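Type IV pilus biogenesis factor PilY1 (Pseudomonas aeruginosa, PDB 3HX6) primes assembly of type IV pili, stabilises the fibre, probably by opposing retraction under calcium control, and supports twitching motility and adhesion to host cells. Local coordinates at residues A[326-338]-A[446-458]. The protein carries 3 engineered substitutions. Numbering follows the deposited sequence.
Sequences QAITAAPSLVRHP and GEMLIEDMIAIGQ
Strands 333-336 and 454-456, of which Ser-333 and Ala-455 touch, run nearly parallel, their axes 16° apart and 7.0 Å at closest approach, too wide for direct backbone pairing, and the contact illustrates how water and one carboxylate can join two strands and the loops that lead into them. Where the chains draw closest, the methyl of Ala-330 sits against the carbonyl oxygens of Ile-450 and Glu-451, its CB 3.4 Å from Glu-451 O, while Leu-449 reaches its flank with CD2. Beside it, the N-H of Ala-331 gives an almost straight bond to Asp-452 OD1 (3.1 Å, 170°), approaching from above the carboxylate plane; with CG beside its own backbone N (chi1 -70°), Asp-452 also lays this carboxylate against the Ala-331 methyl. Three waters carry further polar links. One accepts from Thr-329 N and donates to Leu-449 O (2.6 Å), a second links Ala-331 O and Ser-333 OG with Met-453 N, and a third ties Ser-333 OG to Ala-455 N, so that the serine hydroxyl is held by two waters. Farther along, Val-335 CG2 packs on Ala-455 CB at 3.7 Å. In this C-terminal beta-propeller domain the two are the outermost strands of one long mixed sheet: 333-336 pairs with 343-348, 454-456 with 459-466, and strand 251-257 touches Ala-331 and Leu-334.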
loop_
_atom_site.group_PDB
_atom_site.type_symbol
_atom_site.label_atom_id
_atom_site.label_comp_id
_atom_site.label_asym_id
_atom_site.label_seq_id
_atom_site.Cartn_x
_atom_site.Cartn_y
_atom_site.Cartn_z
ATOM N N GLN A 326 18.568 13.723 31.815
ATOM C CA GLN A 326 18.525 13.767 30.355
ATOM C C GLN A 326 17.135 14.194 29.901
ATOM O O GLN A 326 16.161 13.480 30.122
ATOM C CB GLN A 326 18.816 12.389 29.768
ATOM C CG GLN A 326 20.225 11.899 29.971
ATOM C CD GLN A 326 20.354 10.439 29.621
ATOM O OE1 GLN A 326 21.249 10.040 28.870
ATOM N NE2 GLN A 326 19.456 9.626 30.167
ATOM N N ALA A 327 17.047 15.349 29.256
ATOM C CA ALA A 327 15.766 15.844 28.779
ATOM C C ALA A 327 15.164 14.892 27.755
ATOM O O ALA A 327 15.884 14.240 26.994
ATOM C CB ALA A 327 15.946 17.221 28.153
ATOM N N ILE A 328 13.839 14.812 27.749
ATOM C CA ILE A 328 13.120 13.980 26.794
ATOM C C ILE A 328 12.253 14.923 25.980
ATOM O O ILE A 328 11.439 15.669 26.539
ATOM C CB ILE A 328 12.221 12.951 27.488
ATOM C CG1 ILE A 328 13.086 11.974 28.288
ATOM C CG2 ILE A 328 11.365 12.218 26.442
ATOM C CD1 ILE A 328 12.316 11.133 29.272
ATOM N N THR A 329 12.444 14.889 24.664
ATOM C CA THR A 329 11.718 15.740 23.738
ATOM C C THR A 329 10.711 14.944 22.921
ATOM O O THR A 329 9.551 15.333 22.790
ATOM C CB THR A 329 12.683 16.414 22.736
ATOM O OG1 THR A 329 13.572 17.286 23.434
ATOM C CG2 THR A 329 11.908 17.204 21.704
ATOM N N ALA A 330 11.173 13.829 22.366
ATOM C CA ALA A 330 10.338 12.984 21.531
ATOM C C ALA A 330 9.304 12.198 22.312
ATOM O O ALA A 330 9.488 11.892 23.492
ATOM C CB ALA A 330 11.213 12.020 20.732
ATOM N N ALA A 331 8.214 11.867 21.628
ATOM C CA ALA A 331 7.144 11.091 22.223
ATOM C C ALA A 331 7.617 9.663 22.423
ATOM O O ALA A 331 8.478 9.175 21.685
ATOM C CB ALA A 331 5.926 11.091 21.308
ATOM N N PRO A 332 7.071 8.978 23.437
ATOM C CA PRO A 332 7.443 7.591 23.705
ATOM C C PRO A 332 6.707 6.737 22.673
ATOM O O PRO A 332 5.832 7.238 21.959
ATOM C CB PRO A 332 6.884 7.335 25.109
ATOM C CG PRO A 332 6.714 8.705 25.696
ATOM C CD PRO A 332 6.239 9.511 24.528
ATOM N N SER A 333 7.086 5.466 22.587
ATOM C CA SER A 333 6.442 4.500 21.702
ATOM C C SER A 333 6.147 3.329 22.622
ATOM O O SER A 333 6.892 3.093 23.568
ATOM C CB SER A 333 7.374 4.053 20.569
ATOM O OG SER A 333 7.375 5.000 19.522
ATOM N N LEU A 334 5.070 2.604 22.356
ATOM C CA LEU A 334 4.692 1.484 23.212
ATOM C C LEU A 334 4.633 0.165 22.465
ATOM O O LEU A 334 4.112 0.098 21.353
ATOM C CB LEU A 334 3.325 1.759 23.847
ATOM C CG LEU A 334 3.185 3.084 24.602
ATOM C CD1 LEU A 334 1.731 3.301 24.986
ATOM C CD2 LEU A 334 4.068 3.078 25.829
ATOM N N VAL A 335 5.174 -0.884 23.079
ATOM C CA VAL A 335 5.150 -2.213 22.477
ATOM C C VAL A 335 4.700 -3.186 23.563
ATOM O O VAL A 335 5.208 -3.143 24.682
ATOM C CB VAL A 335 6.553 -2.638 21.958
ATOM C CG1 VAL A 335 6.473 -4.001 21.304
ATOM C CG2 VAL A 335 7.081 -1.615 20.953
ATOM N N ARG A 336 3.737 -4.047 23.245
ATOM C CA ARG A 336 3.260 -5.013 24.229
ATOM C C ARG A 336 4.427 -5.890 24.680
ATOM O O ARG A 336 5.205 -6.376 23.859
ATOM C CB ARG A 336 2.160 -5.904 23.636
ATOM C CG ARG A 336 1.422 -6.721 24.696
ATOM C CD ARG A 336 0.507 -7.775 24.081
ATOM N NE ARG A 336 -0.638 -7.208 23.374
ATOM C CZ ARG A 336 -1.707 -6.681 23.965
ATOM N NH1 ARG A 336 -1.794 -6.641 25.288
ATOM N NH2 ARG A 336 -2.699 -6.202 23.228
ATOM N N HIS A 337 4.556 -6.087 25.985
ATOM C CA HIS A 337 5.632 -6.918 26.503
ATOM C C HIS A 337 5.494 -8.350 25.964
ATOM O O HIS A 337 4.385 -8.827 25.725
ATOM C CB HIS A 337 5.588 -6.908 28.028
ATOM C CG HIS A 337 6.793 -7.512 28.672
ATOM N ND1 HIS A 337 6.949 -8.873 28.831
ATOM C CD2 HIS A 337 7.909 -6.942 29.182
ATOM C CE1 HIS A 337 8.108 -9.112 29.416
ATOM N NE2 HIS A 337 8.711 -7.958 29.641
ATOM N N PRO A 338 6.622 -9.042 25.743
ATOM C CA PRO A 338 6.603 -10.419 25.229
ATOM C C PRO A 338 5.723 -11.386 26.021
ATOM O O PRO A 338 5.164 -12.321 25.454
ATOM C CB PRO A 338 8.074 -10.824 25.273
ATOM C CG PRO A 338 8.774 -9.536 24.993
ATOM C CD PRO A 338 8.005 -8.541 25.837
ATOM N N GLY A 446 27.243 13.770 20.901
ATOM C CA GLY A 446 26.045 14.544 21.159
ATOM C C GLY A 446 24.868 14.060 20.327
ATOM O O GLY A 446 23.964 14.830 20.007
ATOM N N GLU A 447 24.884 12.785 19.955
ATOM C CA GLU A 447 23.785 12.227 19.178
ATOM C C GLU A 447 22.572 12.215 20.099
ATOM O O GLU A 447 22.680 11.863 21.276
ATOM C CB GLU A 447 24.116 10.803 18.720
ATOM C CG GLU A 447 23.017 10.119 17.896
ATOM C CD GLU A 447 23.433 8.738 17.409
ATOM O OE1 GLU A 447 24.547 8.298 17.754
ATOM O OE2 GLU A 447 22.648 8.083 16.687
ATOM N N MET A 448 21.419 12.616 19.586
ATOM C CA MET A 448 20.230 12.626 20.425
ATOM C C MET A 448 18.945 12.329 19.673
ATOM O O MET A 448 18.910 12.337 18.444
ATOM C CB MET A 448 20.115 13.976 21.136
ATOM C CG MET A 448 20.221 15.162 20.208
ATOM S SD MET A 448 20.166 16.731 21.079
ATOM C CE MET A 448 19.211 17.685 19.945
ATOM N N LEU A 449 17.889 12.053 20.432
ATOM C CA LEU A 449 16.586 11.765 19.854
ATOM C C LEU A 449 15.635 12.944 20.041
ATOM O O LEU A 449 15.373 13.343 21.177
ATOM C CB LEU A 449 15.956 10.546 20.530
ATOM C CG LEU A 449 14.619 10.128 19.911
ATOM C CD1 LEU A 449 14.912 9.360 18.642
ATOM C CD2 LEU A 449 13.800 9.270 20.868
ATOM N N ILE A 450 15.130 13.518 18.954
ATOM C CA ILE A 450 14.153 14.588 19.118
ATOM C C ILE A 450 12.883 14.303 18.308
ATOM O O ILE A 450 11.838 14.882 18.576
ATOM C CB ILE A 450 14.710 16.007 18.753
ATOM C CG1 ILE A 450 14.759 16.207 17.242
ATOM C CG2 ILE A 450 16.079 16.217 19.401
ATOM C CD1 ILE A 450 15.865 15.487 16.556
ATOM N N GLU A 451 12.976 13.393 17.341
ATOM C CA GLU A 451 11.834 13.024 16.489
ATOM C C GLU A 451 11.116 11.784 17.015
ATOM O O GLU A 451 11.742 10.893 17.596
ATOM C CB GLU A 451 12.304 12.735 15.059
ATOM C CG GLU A 451 12.925 13.925 14.343
ATOM C CD GLU A 451 11.914 15.014 14.060
ATOM O OE1 GLU A 451 10.902 14.713 13.392
ATOM O OE2 GLU A 451 12.127 16.164 14.499
ATOM N N ASP A 452 9.803 11.721 16.800
ATOM C CA ASP A 452 9.026 10.575 17.250
ATOM C C ASP A 452 9.486 9.298 16.555
ATOM O O ASP A 452 10.054 9.334 15.462
ATOM C CB ASP A 452 7.536 10.799 16.996
ATOM C CG ASP A 452 6.950 11.872 17.894
ATOM O OD1 ASP A 452 7.711 12.496 18.674
ATOM O OD2 ASP A 452 5.721 12.090 17.822
ATOM N N MET A 453 9.228 8.170 17.204
ATOM C CA MET A 453 9.630 6.878 16.688
ATOM C C MET A 453 8.439 6.088 16.173
ATOM O O MET A 453 7.287 6.468 16.384
ATOM C CB MET A 453 10.330 6.088 17.788
ATOM C CG MET A 453 11.417 6.870 18.504
ATOM S SD MET A 453 12.192 5.872 19.791
ATOM C CE MET A 453 11.203 6.321 21.213
ATOM N N ILE A 454 8.727 4.976 15.508
ATOM C CA ILE A 454 7.685 4.125 14.950
ATOM C C ILE A 454 7.888 2.679 15.366
ATOM O O ILE A 454 8.890 2.056 15.012
ATOM C CB ILE A 454 7.690 4.183 13.408
ATOM C CG1 ILE A 454 7.539 5.635 12.948
ATOM C CG2 ILE A 454 6.562 3.314 12.847
ATOM C CD1 ILE A 454 7.989 5.868 11.499
ATOM N N ALA A 455 6.934 2.149 16.118
ATOM C CA ALA A 455 6.999 0.769 16.565
ATOM C C ALA A 455 6.016 -0.028 15.716
ATOM O O ALA A 455 4.829 0.287 15.674
ATOM C CB ALA A 455 6.625 0.674 18.045
ATOM N N ILE A 456 6.516 -1.047 15.029
ATOM C CA ILE A 456 5.670 -1.875 14.178
ATOM C C ILE A 456 6.156 -3.311 14.233
ATOM O O ILE A 456 7.356 -3.569 14.155
ATOM C CB ILE A 456 5.685 -1.370 12.706
ATOM C CG1 ILE A 456 4.824 -2.282 11.828
ATOM C CG2 ILE A 456 7.113 -1.304 12.185
ATOM C CD1 ILE A 456 4.640 -1.776 10.405
ATOM N N GLY A 457 5.221 -4.245 14.369
ATOM C CA GLY A 457 5.598 -5.645 14.449
ATOM C C GLY A 457 6.618 -5.858 15.556
ATOM O O GLY A 457 6.391 -5.476 16.703
ATOM N N GLN A 458 7.757 -6.444 15.209
ATOM C CA GLN A 458 8.804 -6.711 16.189
ATOM C C GLN A 458 9.986 -5.752 16.053
ATOM O O GLN A 458 11.133 -6.139 16.278
ATOM C CB GLN A 458 9.295 -8.157 16.049
ATOM C CG GLN A 458 8.194 -9.209 16.167
ATOM C CD GLN A 458 8.688 -10.616 15.854
ATOM O OE1 GLN A 458 9.572 -11.147 16.534
ATOM N NE2 GLN A 458 8.122 -11.224 14.813
HETATM O O HOH W 1 13.707 13.078 23.147
HETATM O O HOH W 2 7.526 7.821 19.501
HETATM O O HOH W 3 5.376 4.257 17.936
#